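Local coordinates for Ice-binding protein (Colwellia, PDB 3WP9), which binds to the surface of ice crystals, inhibits their growth and prevents small ice grains from recrystallizing into larger ones, at residues A[20-25]-A[44-49]; A[97-102]-A[112-117]; A[143-148]-A[168-173]. All coordinates share one frame; numbering follows the deposited sequence.

Contact 1: residues A[20-25]-A[44-49]; sequences SGITDV and LLLNCD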
loop_
_atom_site.group_PDB
_atom_site.type_symbol
_atom_site.label_atom_id
_atom_site.label_comp_id
_atom_site.label_asym_id
_atom_site.label_seq_id
_atom_site.Cartn_x
_atom_site.Cartn_y
_atom_site.Cartn_z
ATOM N N SER A 20 6.559 -4.567 12.097
ATOM C CA SER A 20 6.531 -4.240 13.495
ATOM C C SER A 20 5.131 -4.060 14.088
ATOM O O SER A 20 5.003 -3.419 15.141
ATOM C CB SER A 20 7.462 -3.073 13.803
ATOM O OG SER A 20 6.801 -1.908 13.459
ATOM N N GLY A 21 4.125 -4.669 13.460
ATOM C CA GLY A 21 2.837 -4.750 14.032
ATOM C C GLY A 21 1.797 -4.109 13.138
ATOM O O GLY A 21 2.153 -3.342 12.197
ATOM N N ILE A 22 0.570 -4.417 13.449
ATOM C CA ILE A 22 -0.585 -3.812 12.755
ATOM C C ILE A 22 -1.564 -3.373 13.841
ATOM O O ILE A 22 -1.984 -4.191 14.691
ATOM C CB ILE A 22 -1.291 -4.802 11.808
ATOM C CG1 ILE A 22 -0.377 -5.351 10.700
ATOM C CG2 ILE A 22 -2.528 -4.146 11.269
ATOM C CD1 ILE A 22 -1.113 -6.383 9.848
ATOM N N THR A 23 -1.919 -2.064 13.860
ATOM C CA THR A 23 -2.852 -1.573 14.889
ATOM C C THR A 23 -4.204 -1.255 14.239
ATOM O O THR A 23 -4.284 -0.988 13.017
ATOM C CB THR A 23 -2.384 -0.327 15.668
ATOM O OG1 THR A 23 -2.307 0.775 14.801
ATOM C CG2 THR A 23 -1.003 -0.490 16.246
ATOM N N ASP A 24 -5.248 -1.239 15.035
ATOM C CA ASP A 24 -6.536 -0.982 14.506
ATOM C C ASP A 24 -7.519 -0.361 15.490
ATOM O O ASP A 24 -7.673 -0.841 16.636
ATOM C CB ASP A 24 -7.105 -2.326 14.055
ATOM C CG ASP A 24 -8.551 -2.208 13.484
ATOM O OD1 ASP A 24 -8.747 -1.557 12.448
ATOM O OD2 ASP A 24 -9.496 -2.806 14.055
ATOM N N VAL A 25 -8.267 0.623 15.007
ATOM C CA VAL A 25 -9.421 1.160 15.709
ATOM C C VAL A 25 -10.620 0.526 15.025
ATOM O O VAL A 25 -10.904 0.793 13.882
ATOM C CB VAL A 25 -9.488 2.711 15.630
ATOM C CG1 VAL A 25 -10.789 3.192 16.257
ATOM C CG2 VAL A 25 -8.234 3.386 16.278
ATOM N N LEU A 44 0.080 -8.033 16.283
ATOM C CA LEU A 44 -0.962 -7.957 15.202
ATOM C C LEU A 44 -2.290 -7.814 15.895
ATOM O O LEU A 44 -2.822 -8.770 16.454
ATOM C CB LEU A 44 -0.858 -9.240 14.332
ATOM C CG LEU A 44 -1.339 -9.090 12.885
ATOM C CD1 LEU A 44 -1.055 -10.453 12.213
ATOM C CD2 LEU A 44 -2.840 -8.778 12.781
ATOM N N LEU A 45 -2.804 -6.571 15.957
ATOM C CA LEU A 45 -3.952 -6.243 16.811
ATOM C C LEU A 45 -5.187 -6.061 15.992
ATOM O O LEU A 45 -5.916 -5.097 16.184
ATOM C CB LEU A 45 -3.693 -4.906 17.512
ATOM C CG LEU A 45 -2.394 -4.863 18.324
ATOM C CD1 LEU A 45 -2.171 -3.400 18.818
ATOM C CD2 LEU A 45 -2.338 -5.900 19.429
ATOM N N LEU A 46 -5.378 -6.847 14.942
ATOM C CA LEU A 46 -6.717 -6.926 14.350
ATOM C C LEU A 46 -7.445 -8.125 14.946
ATOM O O LEU A 46 -6.785 -9.147 15.374
ATOM C CB LEU A 46 -6.576 -7.237 12.823
ATOM C CG LEU A 46 -6.224 -6.060 11.884
ATOM C CD1 LEU A 46 -5.645 -6.493 10.540
ATOM C CD2 LEU A 46 -7.531 -5.299 11.611
ATOM N N ASN A 47 -8.777 -8.037 14.900
ATOM C CA ASN A 47 -9.667 -9.076 15.421
ATOM C C ASN A 47 -9.923 -10.028 14.245
ATOM O O ASN A 47 -9.930 -9.615 13.120
ATOM C CB ASN A 47 -10.979 -8.510 15.955
ATOM C CG ASN A 47 -11.801 -9.562 16.710
ATOM O OD1 ASN A 47 -12.352 -10.511 16.113
ATOM N ND2 ASN A 47 -11.852 -9.428 18.030
ATOM N N CYS A 48 -10.043 -11.333 14.530
ATOM C CA CYS A 48 -10.251 -12.304 13.480
ATOM C C CYS A 48 -11.464 -11.932 12.642
ATOM O O CYS A 48 -11.487 -12.160 11.421
ATOM C CB CYS A 48 -10.352 -13.695 14.109
ATOM S SG CYS A 48 -8.717 -14.254 14.635
ATOM N N ASP A 49 -12.452 -11.288 13.234
ATOM C CA ASP A 49 -13.656 -10.901 12.453
ATOM C C ASP A 49 -13.444 -9.710 11.499
ATOM O O ASP A 49 -14.295 -9.362 10.675
ATOM C CB ASP A 49 -14.890 -10.712 13.344
ATOM C CG ASP A 49 -14.678 -9.678 14.489
ATOM O OD1 ASP A 49 -14.030 -8.616 14.308
ATOM O OD2 ASP A 49 -15.180 -9.928 15.615
HETATM O O HOH W 1 -5.853 -2.632 17.607
#
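Ile22 splits its two branches between Leu44 and Leu46 through its first torsion. CG1 sits beside the backbone N (chi1 -60°), which carries Ile22 CD1 to Leu44 CG at 4.1 Å. The other branch, CG2, lies anti to the N and meets Leu46 CD1 at 4.0 Å. Ile22 and Leu44 run side by side and point the same way. Met55 and Thr57 of strand 55-57 also touch Leu44, and Val34 touches Ile22, so this end of the contact is buried in the beta-helix.

One direct backbone bond joins the segments. Leu45 N donates to Ile22 O at 2.8 Å. The bridge of Ile22 with Leu44 is single. Further along, a water takes over: it donates to Leu45 O at 2.8 Å and to Asp24 O at 2.7 Å.

Toward Asp24, Leu45 CD1 lies 4.1 Å from Thr23 CG2. The Asp24 side chain crosses Leu46 at about a right angle, with Asp24 CG 3.8 Å from Leu46 CD2. Asp24 OD1 is hydrogen-bonded to Ser28 OG.

Strand 22-25 is an outermost strand of its sheet, and the loop 44-49 covers part of its edge. The backbones bond directly at Ile22 alone. Past that point the join probably depends on the water and on Leu46 against Asp24.

Contact 2: residues A[97-102]-A[112-117]; sequences TELGTG and GVYKWS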
loop_
_atom_site.group_PDB
_atom_site.type_symbol
_atom_site.label_atom_id
_atom_site.label_comp_id
_atom_site.label_asym_id
_atom_site.label_seq_id
_atom_site.Cartn_x
_atom_site.Cartn_y
_atom_site.Cartn_z
ATOM N N THR A 97 10.124 14.712 -12.997
ATOM C CA THR A 97 10.787 14.940 -11.749
ATOM C C THR A 97 10.224 16.183 -11.119
ATOM O O THR A 97 10.101 17.239 -11.792
ATOM C CB THR A 97 12.326 15.036 -11.955
ATOM O OG1 THR A 97 12.587 16.201 -12.746
ATOM C CG2 THR A 97 12.812 13.833 -12.701
ATOM N N GLU A 98 9.849 16.094 -9.839
ATOM C CA GLU A 98 9.407 17.267 -9.060
ATOM C C GLU A 98 8.074 17.857 -9.620
ATOM O O GLU A 98 7.854 19.039 -9.557
ATOM C CB GLU A 98 10.470 18.399 -8.980
ATOM C CG GLU A 98 11.922 18.014 -8.654
ATOM C CD GLU A 98 12.167 17.135 -7.423
ATOM O OE1 GLU A 98 11.280 16.727 -6.653
ATOM O OE2 GLU A 98 13.324 16.766 -7.211
ATOM N N LEU A 99 7.267 16.996 -10.173
ATOM C CA LEU A 99 5.990 17.398 -10.744
ATOM C C LEU A 99 5.138 18.075 -9.680
ATOM O O LEU A 99 4.919 17.526 -8.571
ATOM C CB LEU A 99 5.284 16.191 -11.291
ATOM C CG LEU A 99 3.981 16.372 -12.048
ATOM C CD1 LEU A 99 4.235 17.268 -13.243
ATOM C CD2 LEU A 99 3.599 15.005 -12.555
ATOM N N GLY A 100 4.664 19.274 -9.992
ATOM C CA GLY A 100 3.825 20.016 -9.032
ATOM C C GLY A 100 4.572 20.500 -7.828
ATOM O O GLY A 100 3.983 20.880 -6.862
ATOM N N THR A 101 5.905 20.482 -7.867
ATOM C CA THR A 101 6.754 20.616 -6.652
ATOM C C THR A 101 6.240 19.755 -5.446
ATOM O O THR A 101 6.352 20.161 -4.276
ATOM C CB THR A 101 7.006 22.082 -6.182
ATOM O OG1 THR A 101 5.777 22.636 -5.718
ATOM C CG2 THR A 101 7.563 22.968 -7.286
ATOM N N GLY A 102 5.707 18.597 -5.789
ATOM C CA GLY A 102 5.240 17.564 -4.845
ATOM C C GLY A 102 3.733 17.580 -4.592
ATOM O O GLY A 102 3.265 16.700 -3.916
ATOM N N GLY A 112 4.172 5.992 -16.357
ATOM C CA GLY A 112 5.526 6.535 -16.331
ATOM C C GLY A 112 6.159 6.362 -14.980
ATOM O O GLY A 112 5.497 5.898 -14.020
ATOM N N VAL A 113 7.429 6.738 -14.915
ATOM C CA VAL A 113 8.176 6.824 -13.653
ATOM C C VAL A 113 8.225 8.261 -13.203
ATOM O O VAL A 113 8.624 9.170 -13.927
ATOM C CB VAL A 113 9.627 6.153 -13.780
ATOM C CG1 VAL A 113 10.440 6.357 -12.490
ATOM C CG2 VAL A 113 9.495 4.654 -14.136
ATOM N N TYR A 114 7.736 8.530 -11.982
ATOM C CA TYR A 114 7.702 9.859 -11.428
ATOM C C TYR A 114 8.581 9.865 -10.216
ATOM O O TYR A 114 8.501 8.953 -9.386
ATOM C CB TYR A 114 6.250 10.219 -11.013
ATOM C CG TYR A 114 5.299 10.344 -12.195
ATOM C CD1 TYR A 114 4.787 9.216 -12.799
ATOM C CD2 TYR A 114 4.884 11.601 -12.654
ATOM C CE1 TYR A 114 3.890 9.306 -13.898
ATOM C CE2 TYR A 114 3.981 11.706 -13.753
ATOM C CZ TYR A 114 3.525 10.552 -14.357
ATOM O OH TYR A 114 2.624 10.609 -15.447
ATOM N N LYS A 115 9.332 10.920 -10.074
ATOM C CA LYS A 115 10.253 11.018 -8.957
ATOM C C LYS A 115 10.153 12.364 -8.275
ATOM O O LYS A 115 10.115 13.430 -8.925
ATOM C CB LYS A 115 11.691 10.769 -9.472
ATOM C CG LYS A 115 12.733 10.986 -8.370
ATOM C CD LYS A 115 14.163 10.770 -8.845
ATOM C CE LYS A 115 14.372 9.302 -9.174
ATOM N NZ LYS A 115 14.325 8.479 -7.923
ATOM N N TRP A 116 10.173 12.337 -6.934
ATOM C CA TRP A 116 10.177 13.540 -6.160
ATOM C C TRP A 116 11.255 13.391 -5.116
ATOM O O TRP A 116 11.327 12.346 -4.448
ATOM C CB TRP A 116 8.853 13.741 -5.400
ATOM C CG TRP A 116 7.691 14.079 -6.327
ATOM C CD1 TRP A 116 7.268 15.347 -6.694
ATOM C CD2 TRP A 116 6.839 13.159 -6.961
ATOM N NE1 TRP A 116 6.166 15.240 -7.550
ATOM C CE2 TRP A 116 5.877 13.914 -7.710
ATOM C CE3 TRP A 116 6.754 11.757 -6.965
ATOM C CZ2 TRP A 116 4.883 13.299 -8.448
ATOM C CZ3 TRP A 116 5.762 11.141 -7.735
ATOM C CH2 TRP A 116 4.834 11.929 -8.462
ATOM N N SER A 117 11.974 14.459 -4.933
ATOM C CA SER A 117 13.035 14.487 -3.925
ATOM C C SER A 117 12.485 15.112 -2.606
ATOM O O SER A 117 13.204 15.385 -1.659
ATOM C CB SER A 117 14.242 15.257 -4.476
ATOM O OG SER A 117 13.968 16.649 -4.594
HETATM O O HOH W 2 7.687 14.081 -10.408
#
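Thr97 and Lys115 form a parallel beta bridge at the end of the long sheet of this right-handed beta-helix. Strand 96-97 is outermost there, and the chain leaves it in a turn that folds back beside Trp116.

Backbone bonds come first. Glu98 N donates to Lys115 O at 2.8 Å. A water donates to the same Lys115 O and accepts from Leu99 N. It lies over one face of the Trp116 ring, offset toward the rim. Lys115 O thus serves both the sheet and the start of the turn.

The carboxylate of Glu98 grips the end of the other segment with both oxygens. Ser117 N donates to Glu98 OE1 at 2.9 Å, on the syn lone pair and almost straight (173°). Ser117 OG donates to Glu98 OE2 at 2.7 Å, also from the syn side but 35° out of the carboxylate plane. The Glu98 chain bends at chi2 (-51°), which brings the carboxylate back to Ser117. Held at both oxygens by Ser117, the carboxylate should have little freedom to turn.

Apolar contacts fill the inner side. Leu99 CD2 meets the edge of the Tyr114 ring, 3.5 Å from Tyr114 CE2. Leu99 CB lies 4.1 Å from Trp116 CZ2. His96 stacks on Tyr114, while Leu107 and Leu109 also touch Leu99. Met138 and Ile140 of the neighbouring strand 136-140 touch Trp116.

The indole N-H satisfies a turn carbonyl. Leu99 O also accepts from Gly102 N, so it holds two donors. Trp116 NE1 reaches Leu99 O at 2.8 Å, with the oxygen in the indole plane and the N-H directed at a carbonyl lone pair.

Contact 3: residues A[143-148]-A[168-173]; sequences NLNQAN and AGYTAL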
loop_
_atom_site.group_PDB
_atom_site.type_symbol
_atom_site.label_atom_id
_atom_site.label_comp_id
_atom_site.label_asym_id
_atom_site.label_seq_id
_atom_site.Cartn_x
_atom_site.Cartn_y
_atom_site.Cartn_z
ATOM N N ASN A 143 7.651 12.101 2.565
ATOM C CA ASN A 143 6.492 11.378 3.064
ATOM C C ASN A 143 5.394 11.562 2.037
ATOM O O ASN A 143 5.453 12.529 1.270
ATOM C CB ASN A 143 5.994 12.051 4.327
ATOM C CG ASN A 143 7.119 12.154 5.379
ATOM O OD1 ASN A 143 7.768 11.155 5.656
ATOM N ND2 ASN A 143 7.382 13.347 5.859
ATOM N N LEU A 144 4.494 10.621 2.060
ATOM C CA LEU A 144 3.263 10.675 1.183
ATOM C C LEU A 144 2.056 10.974 2.100
ATOM O O LEU A 144 1.765 10.173 2.988
ATOM C CB LEU A 144 3.115 9.401 0.432
ATOM C CG LEU A 144 1.773 9.281 -0.317
ATOM C CD1 LEU A 144 1.670 10.465 -1.338
ATOM C CD2 LEU A 144 1.700 7.830 -0.923
ATOM N N ASN A 145 1.409 12.119 1.855
ATOM C CA ASN A 145 0.215 12.552 2.632
ATOM C C ASN A 145 -0.998 12.681 1.686
ATOM O O ASN A 145 -0.894 13.345 0.675
ATOM C CB ASN A 145 0.435 13.876 3.350
ATOM C CG ASN A 145 1.039 13.675 4.719
ATOM O OD1 ASN A 145 0.314 13.335 5.742
ATOM N ND2 ASN A 145 2.328 13.885 4.797
ATOM N N GLN A 146 -2.118 12.037 2.037
ATOM C CA GLN A 146 -3.384 12.272 1.286
ATOM C C GLN A 146 -4.330 13.035 2.258
ATOM O O GLN A 146 -4.570 12.606 3.405
ATOM C CB GLN A 146 -3.972 10.953 0.880
ATOM C CG GLN A 146 -5.280 11.174 0.074
ATOM C CD GLN A 146 -5.846 9.898 -0.404
ATOM O OE1 GLN A 146 -5.786 8.852 0.261
ATOM N NE2 GLN A 146 -6.454 9.950 -1.639
ATOM N N ALA A 147 -4.884 14.128 1.770
ATOM C CA ALA A 147 -5.792 14.969 2.573
ATOM C C ALA A 147 -7.159 14.302 2.774
ATOM O O ALA A 147 -7.573 13.385 2.019
ATOM C CB ALA A 147 -5.963 16.346 1.987
ATOM N N ASN A 148 -7.804 14.738 3.871
ATOM C CA ASN A 148 -9.137 14.219 4.192
ATOM C C ASN A 148 -10.072 14.424 3.007
ATOM O O ASN A 148 -10.034 15.467 2.317
ATOM C CB ASN A 148 -9.706 15.014 5.406
ATOM C CG ASN A 148 -8.903 14.896 6.653
ATOM O OD1 ASN A 148 -8.146 13.964 6.885
ATOM N ND2 ASN A 148 -9.120 15.837 7.513
ATOM N N ALA A 168 9.903 6.681 0.905
ATOM C CA ALA A 168 11.053 6.544 1.822
ATOM C C ALA A 168 10.772 7.045 3.230
ATOM O O ALA A 168 11.480 6.624 4.167
ATOM C CB ALA A 168 12.276 7.235 1.179
ATOM N N GLY A 169 9.766 7.944 3.398
ATOM C CA GLY A 169 9.262 8.418 4.696
ATOM C C GLY A 169 8.113 7.615 5.185
ATOM O O GLY A 169 8.168 6.359 5.156
ATOM N N TYR A 170 7.073 8.282 5.722
ATOM C CA TYR A 170 5.875 7.534 6.113
ATOM C C TYR A 170 4.821 7.820 5.008
ATOM O O TYR A 170 4.934 8.753 4.266
ATOM C CB TYR A 170 5.302 7.980 7.451
ATOM C CG TYR A 170 4.969 9.485 7.516
ATOM C CD1 TYR A 170 3.799 9.977 6.925
ATOM C CD2 TYR A 170 5.802 10.400 8.131
ATOM C CE1 TYR A 170 3.476 11.314 6.966
ATOM C CE2 TYR A 170 5.515 11.766 8.176
ATOM C CZ TYR A 170 4.364 12.269 7.596
ATOM O OH TYR A 170 4.039 13.648 7.531
ATOM N N THR A 171 3.799 7.019 5.032
ATOM C CA THR A 171 2.551 7.293 4.234
ATOM C C THR A 171 1.407 7.535 5.252
ATOM O O THR A 171 1.241 6.701 6.170
ATOM C CB THR A 171 2.257 6.050 3.437
ATOM O OG1 THR A 171 3.326 5.863 2.516
ATOM C CG2 THR A 171 0.971 6.279 2.638
ATOM N N ALA A 172 0.684 8.655 5.123
ATOM C CA ALA A 172 -0.412 9.001 6.025
ATOM C C ALA A 172 -1.592 9.413 5.117
ATOM O O ALA A 172 -1.513 10.400 4.432
ATOM C CB ALA A 172 -0.023 10.122 7.017
ATOM N N LEU A 173 -2.674 8.669 5.251
ATOM C CA LEU A 173 -3.898 9.006 4.505
ATOM C C LEU A 173 -4.910 9.529 5.514
ATOM O O LEU A 173 -5.066 8.961 6.629
ATOM C CB LEU A 173 -4.384 7.695 3.871
ATOM C CG LEU A 173 -3.365 6.829 3.076
ATOM C CD1 LEU A 173 -4.120 5.662 2.453
ATOM C CD2 LEU A 173 -2.696 7.700 2.023
HETATM O O HOH W 3 -2.452 13.060 5.638
#
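Strands 144-146 and 171-173 are neighbours in a parallel sheet of the beta-helix. The pairing joins one coil to the next, and an asparagine-tyrosine stack extends it at the start. The axes of the two strands approach to 4.8 Å.

The backbone bonds alternate along the pair. Leu144 N donates to Tyr170 O, Ala172 N to Leu144 O at 2.8 Å, and Gln146 N to Ala172 O. Leu144 with Thr171 and Gln146 with Leu173 point to one face, where Phe179 touches Leu144, Gln146 and Leu173. Leu144 CD2 meets Thr171 CG2 at 4.0 Å. Gln146 CB packs against Leu173 CD2 at 3.7 Å. Gln146 NE2 bonds to Ser178 O, but its buried OE1 has no partner in the model.

Asn145 and Ala172 point to the other face. The Tyr170 ring lies on this side. Its CG sits between the backbone N and the carbonyl carbon (chi1 56°), which sets the ring beside Asn143 and Asn145. The Asn143 amide stacks over one ring face, 12° from the ring plane and offset toward the rim, with its CG 3.2 Å from Tyr170 CE2. Asn143 CB makes a CH-pi contact, 3.7 Å from the Tyr170 ring centroid. Asn143 OD1 also accepts from Tyr170 N at 3.0 Å, which should help keep the amide over the ring. Asn145 stands nearly upright to the ring, its amide turned 82° from it. Asn145 ND2 donates to Tyr170 OH at 3.2 Å, in the plane of its own amide. With alanine at Tyr170, the Asn143 amide is likely to lose its stacking surface and Asn145 ND2 its hydroxyl acceptor.

Parallel strands stacked in register from coil to coil are characteristic of beta-helices, here the right-handed helix of this ice-binding fold.

How the contacts relate
No contact touches another. Contact 3 is nearest the core: none of its touching residues is exposed, and its centre is about 11 Å from that of the chain. Contacts 1 and 2 include exposed residues and lie farther out, on opposite sides of the chain's centre. Contacts 1 and 3 reach the same six-stranded sheet: contact 1 at its outermost strand 22-25, contact 3 at an inner pair. Contact 2 belongs to the ten-stranded sheet. Contact 3 is regular strand pairing. Contact 1 sets a loop against a strand through aliphatic packing, one backbone bond and a water. Contact 2 sets a strand end and the turn after it against strand 112-116, through a carboxylate and an indole.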